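Putative cell wall hydrolase phosphatase-associated protein (Clostridioides difficile, PDB 7CFL) is an autolysin whose NlpC/P60 catalytic domain, the part described here, probably cleaves cell-wall peptides as a cysteine-type endopeptidase of the C40 family. Local coordinates at residues A[85-96]-A[125-133]. Sequence-based numbering, arbitrary orientation.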
loop_
_atom_site.group_PDB
_atom_site.type_symbol
_atom_site.label_atom_id
_atom_site.label_comp_id
_atom_site.label_asym_id
_atom_site.label_seq_id
_atom_site.Cartn_x
_atom_site.Cartn_y
_atom_site.Cartn_z
ATOM N N ASP A 85 -6.651 -0.113 9.166
ATOM C CA ASP A 85 -8.051 -0.568 9.374
ATOM C C ASP A 85 -9.025 0.546 8.938
ATOM O O ASP A 85 -8.567 1.581 8.422
ATOM C CB ASP A 85 -8.239 -1.068 10.814
ATOM C CG ASP A 85 -8.008 -0.043 11.906
ATOM O OD1 ASP A 85 -7.683 -0.464 13.037
ATOM O OD2 ASP A 85 -8.147 1.159 11.622
ATOM N N THR A 86 -10.331 0.324 9.136
ATOM C CA THR A 86 -11.443 1.269 8.808
ATOM C C THR A 86 -11.832 2.005 10.102
ATOM O O THR A 86 -11.631 1.430 11.199
ATOM C CB THR A 86 -12.555 0.512 8.065
ATOM O OG1 THR A 86 -12.061 0.317 6.740
ATOM C CG2 THR A 86 -13.896 1.213 7.998
ATOM N N GLN A 87 -12.347 3.234 9.966
ATOM C CA GLN A 87 -12.412 4.271 11.042
ATOM C C GLN A 87 -13.220 3.779 12.253
ATOM O O GLN A 87 -12.619 3.685 13.346
ATOM C CB GLN A 87 -12.969 5.615 10.545
ATOM C CG GLN A 87 -14.140 5.533 9.565
ATOM C CD GLN A 87 -13.752 5.801 8.130
ATOM O OE1 GLN A 87 -14.495 6.434 7.381
ATOM N NE2 GLN A 87 -12.585 5.321 7.727
ATOM N N GLY A 88 -14.514 3.483 12.075
ATOM C CA GLY A 88 -15.508 3.414 13.170
ATOM C C GLY A 88 -15.446 2.110 13.951
ATOM O O GLY A 88 -14.323 1.623 14.217
ATOM N N SER A 89 -16.613 1.584 14.349
ATOM C CA SER A 89 -16.771 0.222 14.929
ATOM C C SER A 89 -16.461 -0.811 13.832
ATOM O O SER A 89 -16.910 -0.617 12.673
ATOM C CB SER A 89 -18.133 0.008 15.590
ATOM O OG SER A 89 -19.193 0.649 14.885
ATOM N N ASN A 90 -15.681 -1.840 14.178
ATOM C CA ASN A 90 -14.941 -2.700 13.214
ATOM C C ASN A 90 -14.465 -3.969 13.939
ATOM O O ASN A 90 -15.047 -4.293 14.998
ATOM C CB ASN A 90 -13.792 -1.898 12.585
ATOM C CG ASN A 90 -13.727 -2.011 11.078
ATOM O OD1 ASN A 90 -12.660 -2.260 10.513
ATOM N ND2 ASN A 90 -14.858 -1.809 10.419
ATOM N N ASN A 91 -13.474 -4.676 13.380
ATOM C CA ASN A 91 -12.726 -5.774 14.055
ATOM C C ASN A 91 -11.339 -5.278 14.501
ATOM O O ASN A 91 -10.745 -5.913 15.401
ATOM C CB ASN A 91 -12.558 -6.989 13.138
ATOM C CG ASN A 91 -13.866 -7.492 12.564
ATOM O OD1 ASN A 91 -14.608 -8.201 13.239
ATOM N ND2 ASN A 91 -14.146 -7.141 11.319
ATOM N N GLY A 92 -10.856 -4.178 13.909
ATOM C CA GLY A 92 -9.420 -3.903 13.706
ATOM C C GLY A 92 -8.907 -4.628 12.467
ATOM O O GLY A 92 -7.669 -4.698 12.279
ATOM N N SER A 93 -9.818 -5.145 11.633
ATOM C CA SER A 93 -9.481 -5.917 10.406
ATOM C C SER A 93 -8.771 -4.989 9.414
ATOM O O SER A 93 -9.228 -3.842 9.236
ATOM C CB SER A 93 -10.702 -6.554 9.789
ATOM O OG SER A 93 -10.358 -7.250 8.600
ATOM N N VAL A 94 -7.658 -5.445 8.838
ATOM C CA VAL A 94 -6.927 -4.685 7.791
ATOM C C VAL A 94 -7.833 -4.578 6.549
ATOM O O VAL A 94 -8.374 -5.606 6.124
ATOM C CB VAL A 94 -5.580 -5.347 7.467
ATOM C CG1 VAL A 94 -4.960 -4.762 6.207
ATOM C CG2 VAL A 94 -4.615 -5.261 8.656
ATOM N N SER A 95 -7.998 -3.362 6.045
ATOM C CA SER A 95 -8.867 -3.014 4.890
ATOM C C SER A 95 -8.153 -2.097 3.872
ATOM O O SER A 95 -8.779 -1.763 2.826
ATOM C CB SER A 95 -10.127 -2.371 5.404
ATOM O OG SER A 95 -9.820 -1.250 6.225
ATOM N N HIS A 96 -6.905 -1.685 4.138
ATOM C CA HIS A 96 -6.153 -0.768 3.241
ATOM C C HIS A 96 -4.654 -1.063 3.330
ATOM O O HIS A 96 -4.165 -1.605 4.361
ATOM C CB HIS A 96 -6.497 0.698 3.549
ATOM C CG HIS A 96 -6.101 1.648 2.466
ATOM N ND1 HIS A 96 -6.711 1.651 1.203
ATOM C CD2 HIS A 96 -5.149 2.603 2.439
ATOM C CE1 HIS A 96 -6.153 2.591 0.471
ATOM N NE2 HIS A 96 -5.181 3.190 1.208
ATOM N N SER A 125 -3.312 12.899 10.590
ATOM C CA SER A 125 -4.339 12.560 11.607
ATOM C C SER A 125 -5.193 11.392 11.100
ATOM O O SER A 125 -5.440 10.464 11.898
ATOM C CB SER A 125 -5.178 13.758 11.988
ATOM O OG SER A 125 -5.916 14.254 10.881
ATOM N N TYR A 126 -5.575 11.405 9.818
ATOM C CA TYR A 126 -6.474 10.385 9.224
ATOM C C TYR A 126 -5.832 8.992 9.300
ATOM O O TYR A 126 -6.466 8.084 9.891
ATOM C CB TYR A 126 -6.892 10.744 7.794
ATOM C CG TYR A 126 -7.912 9.803 7.196
ATOM C CD1 TYR A 126 -8.970 9.314 7.954
ATOM C CD2 TYR A 126 -7.836 9.406 5.866
ATOM C CE1 TYR A 126 -9.912 8.452 7.418
ATOM C CE2 TYR A 126 -8.773 8.544 5.311
ATOM C CZ TYR A 126 -9.813 8.066 6.092
ATOM O OH TYR A 126 -10.742 7.218 5.565
ATOM N N TYR A 127 -4.627 8.808 8.752
ATOM C CA TYR A 127 -4.002 7.459 8.644
ATOM C C TYR A 127 -3.408 6.995 9.986
ATOM O O TYR A 127 -3.534 5.799 10.285
ATOM C CB TYR A 127 -3.006 7.391 7.487
ATOM C CG TYR A 127 -3.666 7.557 6.139
ATOM C CD1 TYR A 127 -4.341 6.518 5.514
ATOM C CD2 TYR A 127 -3.636 8.778 5.500
ATOM C CE1 TYR A 127 -4.949 6.691 4.280
ATOM C CE2 TYR A 127 -4.245 8.973 4.268
ATOM C CZ TYR A 127 -4.911 7.927 3.660
ATOM O OH TYR A 127 -5.523 8.121 2.451
ATOM N N SER A 128 -2.797 7.880 10.769
ATOM C CA SER A 128 -1.942 7.469 11.913
ATOM C C SER A 128 -2.714 6.557 12.892
ATOM O O SER A 128 -2.185 5.489 13.270
ATOM C CB SER A 128 -1.348 8.659 12.620
ATOM O OG SER A 128 -0.335 8.230 13.516
ATOM N N SER A 129 -3.935 6.929 13.284
ATOM C CA SER A 129 -4.761 6.158 14.259
ATOM C C SER A 129 -5.228 4.807 13.674
ATOM O O SER A 129 -5.546 3.899 14.462
ATOM C CB SER A 129 -5.921 6.994 14.768
ATOM O OG SER A 129 -6.891 7.213 13.753
ATOM N N ARG A 130 -5.255 4.660 12.342
ATOM C CA ARG A 130 -5.742 3.436 11.649
ATOM C C ARG A 130 -4.588 2.472 11.329
ATOM O O ARG A 130 -4.869 1.311 10.939
ATOM C CB ARG A 130 -6.478 3.839 10.369
ATOM C CG ARG A 130 -7.729 4.670 10.610
ATOM C CD ARG A 130 -8.177 5.393 9.355
ATOM N NE ARG A 130 -8.538 4.438 8.329
ATOM C CZ ARG A 130 -8.262 4.541 7.026
ATOM N NH1 ARG A 130 -7.580 5.573 6.543
ATOM N NH2 ARG A 130 -8.664 3.588 6.200
ATOM N N TYR A 131 -3.336 2.897 11.520
ATOM C CA TYR A 131 -2.134 2.064 11.260
ATOM C C TYR A 131 -2.237 0.754 12.047
ATOM O O TYR A 131 -2.458 0.800 13.293
ATOM C CB TYR A 131 -0.853 2.819 11.611
ATOM C CG TYR A 131 0.412 2.048 11.366
ATOM C CD1 TYR A 131 1.174 2.275 10.230
ATOM C CD2 TYR A 131 0.876 1.102 12.277
ATOM C CE1 TYR A 131 2.313 1.543 9.964
ATOM C CE2 TYR A 131 2.009 0.351 12.014
ATOM C CZ TYR A 131 2.749 0.591 10.871
ATOM O OH TYR A 131 3.892 -0.111 10.614
ATOM N N VAL A 132 -2.025 -0.376 11.359
ATOM C CA VAL A 132 -2.075 -1.734 11.984
ATOM C C VAL A 132 -0.661 -2.306 12.094
ATOM O O VAL A 132 -0.224 -2.589 13.240
ATOM C CB VAL A 132 -3.030 -2.697 11.264
ATOM C CG1 VAL A 132 -2.923 -4.111 11.845
ATOM C CG2 VAL A 132 -4.462 -2.181 11.334
ATOM N N ASN A 133 0.009 -2.515 10.975
ATOM C CA ASN A 133 1.297 -3.233 10.877
ATOM C C ASN A 133 1.957 -2.927 9.533
ATOM O O ASN A 133 1.393 -2.164 8.698
ATOM C CB ASN A 133 1.144 -4.739 11.111
ATOM C CG ASN A 133 0.559 -5.542 9.965
ATOM O OD1 ASN A 133 -0.090 -4.994 9.078
ATOM N ND2 ASN A 133 0.775 -6.843 10.009
#
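R130 and D85 join the end of strand 81-84 to the start of its antiparallel neighbour 131-136 in this NlpC/P60 domain: D85 opens the loop leading to strand 96-102, and R130 lies in the type I turn S128–Y131 that links helix 125-128 to strand 131-136. The backbones meet first, D85 N donating to R130 O (2.9 Å), which carries on the pairing of V132 and N133 with F83. From there the arginine runs along D85. Its CB lies 3.4 Å from D85 OD2, and CG keeps beside the same oxygen. R130 CD passes D85 O at 3.9 Å, and the bend at chi3 (63°) turns the head back onto that carbonyl. R130 NE then bonds D85 O at 2.9 Å, with the oxygen 29° out of the guanidinium plane, while NH2 adds a weak bond to the same atom; one carbonyl oxygen thus takes two N-H groups. NH1 sits 3.3 Å above one face of the Y126 ring, toward its rim. The Y126 hydroxyl in turn receives a weak bond from NE2 of the poorly ordered Q87, amide and ring planes 70° apart. V132 CG2 packs against D85 N and CB, while V132 CG1 touches V94 CG2. At the loop's end S95 and H96 both face F84 in a classic beta bulge; in one of its two conformers, H96 NE2 is hydrogen-bonded to H108 ND1, with a citrate, probably from the crystallisation liquor, about 5 Å from its side chain at the nearest atoms. The bulge residue S95 also reaches back across the loop, its OG hydrogen-bonded to T86 OG1 at 2.8 Å.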